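Local coordinates for protein sulfatase (Bacteroides fragilis CAG:558, PDB 6USS) that probably hydrolyses aryl sulfate esters as a calcium-binding sulfatase of a human gut bacterium, deposited here as an engineered active-site mutant, at residues L51-Q56 / P67-L72; Q56-N61 / N341-S346. The protein carries 1 engineered substitution. One frame throughout, in Å; residues are numbered along the deposited sequence.

Contact 1: residues L51-Q56 / P67-L72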
# COMPACT_ATOMS: atom_id res chain seq x y z
N LEU A 51 -32.76 -13.03 -9.35
CA LEU A 51 -32.41 -13.31 -10.76
C LEU A 51 -32.27 -14.82 -10.97
O LEU A 51 -31.40 -15.44 -10.35
CB LEU A 51 -31.11 -12.61 -11.15
CG LEU A 51 -30.54 -12.85 -12.57
CD1 LEU A 51 -31.50 -12.33 -13.66
CD2 LEU A 51 -29.15 -12.24 -12.73
N PRO A 52 -33.09 -15.44 -11.85
CA PRO A 52 -33.04 -16.91 -12.01
C PRO A 52 -31.86 -17.34 -12.88
O PRO A 52 -31.83 -17.05 -14.08
CB PRO A 52 -34.39 -17.23 -12.68
CG PRO A 52 -35.23 -15.95 -12.55
CD PRO A 52 -34.21 -14.85 -12.60
N PHE A 53 -30.90 -18.05 -12.26
CA PHE A 53 -29.76 -18.64 -12.97
C PHE A 53 -30.04 -20.03 -13.55
O PHE A 53 -29.30 -20.48 -14.43
CB PHE A 53 -28.55 -18.73 -12.04
CG PHE A 53 -27.74 -17.47 -11.99
CD1 PHE A 53 -26.58 -17.35 -12.73
CD2 PHE A 53 -28.17 -16.39 -11.24
CE1 PHE A 53 -25.85 -16.18 -12.72
CE2 PHE A 53 -27.44 -15.21 -11.21
CZ PHE A 53 -26.28 -15.10 -11.95
N TRP A 54 -31.06 -20.72 -13.05
CA TRP A 54 -31.56 -21.97 -13.59
C TRP A 54 -32.41 -21.68 -14.83
O TRP A 54 -32.72 -20.53 -15.14
CB TRP A 54 -32.38 -22.70 -12.52
CG TRP A 54 -32.58 -24.12 -12.77
CD1 TRP A 54 -31.85 -24.92 -13.60
CD2 TRP A 54 -33.57 -24.96 -12.16
NE1 TRP A 54 -32.33 -26.21 -13.56
CE2 TRP A 54 -33.39 -26.26 -12.68
CE3 TRP A 54 -34.58 -24.74 -11.24
CZ2 TRP A 54 -34.19 -27.33 -12.31
CZ3 TRP A 54 -35.38 -25.82 -10.86
CH2 TRP A 54 -35.17 -27.09 -11.40
N THR A 55 -32.82 -22.75 -15.54
CA THR A 55 -33.72 -22.57 -16.67
C THR A 55 -35.18 -22.39 -16.26
O THR A 55 -36.03 -22.15 -17.13
CB THR A 55 -33.64 -23.75 -17.65
OG1 THR A 55 -33.99 -24.96 -16.96
CG2 THR A 55 -32.24 -23.88 -18.22
N GLN A 56 -35.51 -22.53 -14.97
CA GLN A 56 -36.83 -22.15 -14.48
C GLN A 56 -36.70 -21.41 -13.15
O GLN A 56 -35.83 -21.73 -12.33
CB GLN A 56 -37.75 -23.38 -14.34
CG GLN A 56 -37.28 -24.48 -13.39
CD GLN A 56 -37.61 -25.91 -13.89
OE1 GLN A 56 -37.16 -26.34 -14.97
NE2 GLN A 56 -38.37 -26.66 -13.09
N PRO A 67 -33.14 -6.53 -7.26
CA PRO A 67 -33.50 -5.83 -8.50
C PRO A 67 -32.30 -5.26 -9.22
O PRO A 67 -32.35 -5.12 -10.45
CB PRO A 67 -34.45 -4.72 -8.02
CG PRO A 67 -33.95 -4.43 -6.61
CD PRO A 67 -33.57 -5.79 -6.06
N ASN A 68 -31.23 -4.92 -8.49
CA ASN A 68 -30.06 -4.33 -9.15
C ASN A 68 -29.22 -5.39 -9.87
O ASN A 68 -28.62 -5.10 -10.91
CB ASN A 68 -29.21 -3.58 -8.13
CG ASN A 68 -29.90 -2.34 -7.57
OD1 ASN A 68 -30.14 -1.36 -8.28
ND2 ASN A 68 -30.20 -2.38 -6.27
N MET A 69 -29.17 -6.62 -9.34
CA MET A 69 -28.61 -7.75 -10.09
C MET A 69 -29.37 -7.98 -11.39
O MET A 69 -28.77 -8.28 -12.43
CB MET A 69 -28.62 -9.02 -9.23
CG MET A 69 -27.62 -9.05 -8.08
SD MET A 69 -27.66 -10.61 -7.15
CE MET A 69 -27.19 -11.83 -8.39
N GLU A 70 -30.71 -7.89 -11.36
CA GLU A 70 -31.49 -8.06 -12.58
C GLU A 70 -31.18 -6.96 -13.59
O GLU A 70 -30.99 -7.23 -14.79
CB GLU A 70 -32.98 -8.06 -12.26
CG GLU A 70 -33.46 -9.22 -11.44
CD GLU A 70 -34.92 -9.09 -11.04
OE1 GLU A 70 -35.70 -8.46 -11.79
OE2 GLU A 70 -35.29 -9.62 -9.97
N ARG A 71 -31.15 -5.72 -13.12
CA ARG A 71 -30.70 -4.58 -13.91
C ARG A 71 -29.33 -4.84 -14.56
O ARG A 71 -29.16 -4.67 -15.77
CB ARG A 71 -30.66 -3.34 -13.00
CG ARG A 71 -30.57 -2.00 -13.69
CD ARG A 71 -30.95 -0.86 -12.75
NE ARG A 71 -30.04 0.28 -12.87
CZ ARG A 71 -29.23 0.68 -11.90
NH1 ARG A 71 -29.24 0.04 -10.74
NH2 ARG A 71 -28.41 1.72 -12.08
N LEU A 72 -28.34 -5.25 -13.75
CA LEU A 72 -27.00 -5.52 -14.28
C LEU A 72 -27.03 -6.62 -15.34
O LEU A 72 -26.35 -6.53 -16.37
CB LEU A 72 -26.05 -5.87 -13.14
CG LEU A 72 -24.55 -6.04 -13.45
CD1 LEU A 72 -23.93 -4.73 -13.88
CD2 LEU A 72 -23.78 -6.61 -12.25
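Leu51 and Phe53 reach from the loop that follows strand 35-41 to Met69 and Glu70 on helix 67-74, one of the helices packed on the large mixed sheet of the alkaline-phosphatase-like sulfatase fold. Leu51 does most of the touching. With its CG anti to the backbone N (chi1 177°), the isobutyl group is swung at the helix, and its CD2 stops 4.0 Å from the backbone O of Met69. The same residue's CB lies 4.1 Å from CG of Glu70, the one atom with which the glutamate side chain meets the leucine. Beyond CG the Glu70 chain extends on toward Ser50, and OE2 is hydrogen-bonded to OG of that residue, just before the loop segment; the acid thus grips the same loop by a polar tie next to the apolar one. Met69, on the neighbouring position of the helix, also touches Phe319 of strand 315-321 and Leu299 of helix 283-308, while Leu51 and Phe53 both touch Ile361 of strand 357-363. The Met69 methyl comes to the rim of the Phe53 ring, near the ring plane, with CE 4.4 Å from CE2.

Contact 2: residues Q56-N61 / N341-S346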
# COMPACT_ATOMS: atom_id res chain seq x y z
N GLN A 56 -35.51 -22.53 -14.97
CA GLN A 56 -36.83 -22.15 -14.48
C GLN A 56 -36.70 -21.41 -13.15
O GLN A 56 -35.83 -21.73 -12.33
CB GLN A 56 -37.75 -23.38 -14.34
CG GLN A 56 -37.28 -24.48 -13.39
CD GLN A 56 -37.61 -25.91 -13.89
OE1 GLN A 56 -37.16 -26.34 -14.97
NE2 GLN A 56 -38.37 -26.66 -13.09
N LYS A 57 -37.55 -20.40 -12.97
CA LYS A 57 -37.59 -19.62 -11.74
C LYS A 57 -37.90 -20.53 -10.54
O LYS A 57 -38.75 -21.43 -10.63
CB LYS A 57 -38.67 -18.54 -11.88
CG LYS A 57 -38.50 -17.34 -10.99
CD LYS A 57 -39.41 -16.17 -11.42
CE LYS A 57 -39.07 -14.89 -10.61
NZ LYS A 57 -40.17 -13.87 -10.61
N THR A 58 -37.20 -20.32 -9.42
CA THR A 58 -37.45 -21.11 -8.22
C THR A 58 -38.28 -20.33 -7.22
O THR A 58 -38.57 -19.14 -7.39
CB THR A 58 -36.15 -21.53 -7.52
OG1 THR A 58 -35.49 -20.35 -7.03
CG2 THR A 58 -35.26 -22.33 -8.44
N HIS A 59 -38.67 -21.01 -6.14
CA HIS A 59 -39.36 -20.31 -5.06
C HIS A 59 -38.45 -19.28 -4.40
O HIS A 59 -38.91 -18.19 -4.04
CB HIS A 59 -39.89 -21.30 -4.02
CG HIS A 59 -40.55 -20.62 -2.86
ND1 HIS A 59 -41.65 -19.79 -3.02
CD2 HIS A 59 -40.25 -20.60 -1.54
CE1 HIS A 59 -42.01 -19.31 -1.84
NE2 HIS A 59 -41.17 -19.78 -0.93
N TYR A 60 -37.16 -19.60 -4.25
CA TYR A 60 -36.22 -18.60 -3.74
C TYR A 60 -36.22 -17.37 -4.62
O TYR A 60 -36.23 -16.24 -4.12
CB TYR A 60 -34.82 -19.17 -3.65
CG TYR A 60 -34.66 -20.17 -2.53
CD1 TYR A 60 -35.09 -19.86 -1.25
CD2 TYR A 60 -34.09 -21.41 -2.75
CE1 TYR A 60 -34.94 -20.76 -0.20
CE2 TYR A 60 -33.94 -22.33 -1.71
CZ TYR A 60 -34.37 -21.98 -0.44
OH TYR A 60 -34.24 -22.86 0.60
N ASN A 61 -36.20 -17.55 -5.95
CA ASN A 61 -36.26 -16.40 -6.84
C ASN A 61 -37.49 -15.57 -6.57
O ASN A 61 -37.42 -14.33 -6.57
CB ASN A 61 -36.26 -16.85 -8.30
CG ASN A 61 -35.00 -17.56 -8.69
OD1 ASN A 61 -35.02 -18.48 -9.51
ND2 ASN A 61 -33.89 -17.15 -8.11
N ASN A 341 -29.76 -24.29 -1.32
CA ASN A 341 -29.36 -23.84 -2.65
C ASN A 341 -30.12 -24.61 -3.73
O ASN A 341 -29.66 -24.72 -4.87
CB ASN A 341 -27.85 -23.96 -2.84
CG ASN A 341 -27.07 -23.21 -1.78
OD1 ASN A 341 -26.99 -21.97 -1.79
ND2 ASN A 341 -26.50 -23.95 -0.83
N SER A 342 -31.29 -25.14 -3.37
CA SER A 342 -32.08 -25.93 -4.29
C SER A 342 -32.33 -25.14 -5.58
O SER A 342 -32.60 -23.93 -5.51
CB SER A 342 -33.41 -26.32 -3.66
OG SER A 342 -34.38 -26.48 -4.67
N PRO A 343 -32.31 -25.79 -6.76
CA PRO A 343 -32.23 -27.24 -6.98
C PRO A 343 -30.85 -27.84 -6.82
O PRO A 343 -30.68 -29.01 -7.13
CB PRO A 343 -32.65 -27.36 -8.45
CG PRO A 343 -32.04 -26.14 -9.05
CD PRO A 343 -32.30 -25.06 -8.03
N LEU A 344 -29.86 -27.07 -6.38
CA LEU A 344 -28.53 -27.66 -6.21
C LEU A 344 -28.46 -28.45 -4.90
O LEU A 344 -29.16 -28.13 -3.94
CB LEU A 344 -27.45 -26.59 -6.24
CG LEU A 344 -27.49 -25.67 -7.45
CD1 LEU A 344 -26.27 -24.77 -7.43
CD2 LEU A 344 -27.54 -26.50 -8.72
N ASN A 345 -27.59 -29.47 -4.88
CA ASN A 345 -27.43 -30.31 -3.70
C ASN A 345 -26.52 -29.65 -2.65
O ASN A 345 -25.39 -29.25 -2.96
CB ASN A 345 -26.87 -31.67 -4.11
CG ASN A 345 -27.17 -32.78 -3.09
OD1 ASN A 345 -27.25 -32.53 -1.89
ND2 ASN A 345 -27.33 -34.01 -3.58
N SER A 346 -27.02 -29.54 -1.43
CA SER A 346 -26.21 -29.15 -0.27
C SER A 346 -25.72 -27.70 -0.47
O SER A 346 -26.42 -26.85 -1.03
CB SER A 346 -25.13 -30.21 -0.05
OG SER A 346 -24.27 -29.88 1.03
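The capping box of Thr58 and Asn61 starts helix 59-63, and this beginning of the helix sets Thr58 and Tyr60 against the loop 341-346, where they meet Ser342 and Pro343. Thr58 CG2 packs on Pro343 CD at 4.0 Å, the two side chains crossing at about a right angle. Tyr60 comes in with its edge: CD2 is 4.0 Å from the backbone O of Ser342, which sits near the plane of the ring, and CE2 lies 4.5 Å from Ser342 CB. These are loose van der Waals contacts at the surface.

On the helix side, Thr58 is the N-cap. Its chi1 of 65° turns OG1 back over the helix start and leaves CG2 anti to the carbonyl carbon, directed at the proline. Thr58 OG1 accepts from Asn61 N at 3.1 Å. Asn61 answers from its side chain: Thr58 N donates to Asn61 OD1 at 2.9 Å. The donor of this second bond stands 34° out of the carbonyl plane. Thr58 OG1 is also bonded to Gln47 OE1, and Asn61 ND2 to Thr49 O, so the helix start is tied to the earlier loop as well.

Across the contact, the peptide bond before Pro343 is cis, and Leu344 N bonds to Asn341 O, making a type VIa beta turn over Asn341-Leu344. Asn341 points away from the helix, and its ND2 donates to Ser346 O at 2.9 Å, the acceptor lying close to the amide plane; Gly325 O is a further acceptor for this ND2.

Contact 1 is buried and largely apolar, joining the loop after strand 35-41 to helix 67-74 beside the central sheet; contact 2 lies at the surface, where the start of helix 59-63 meets a loop from far along the chain. Their centres are 13 Å apart and they share Gln56, the segment 51-56 leading directly into 56-61. They also touch: Trp54 CE3 of 51-56 packs on Pro343 CG at 3.6 Å, and Pro52 CB lies 3.5 Å from Asn61 OD1. Both contacts meet across by van der Waals touches. They differ in what lies beside these: in contact 1 Glu70 is held by Ser50, whereas contact 2 has a hydrogen-bonded cap and turn within its segments.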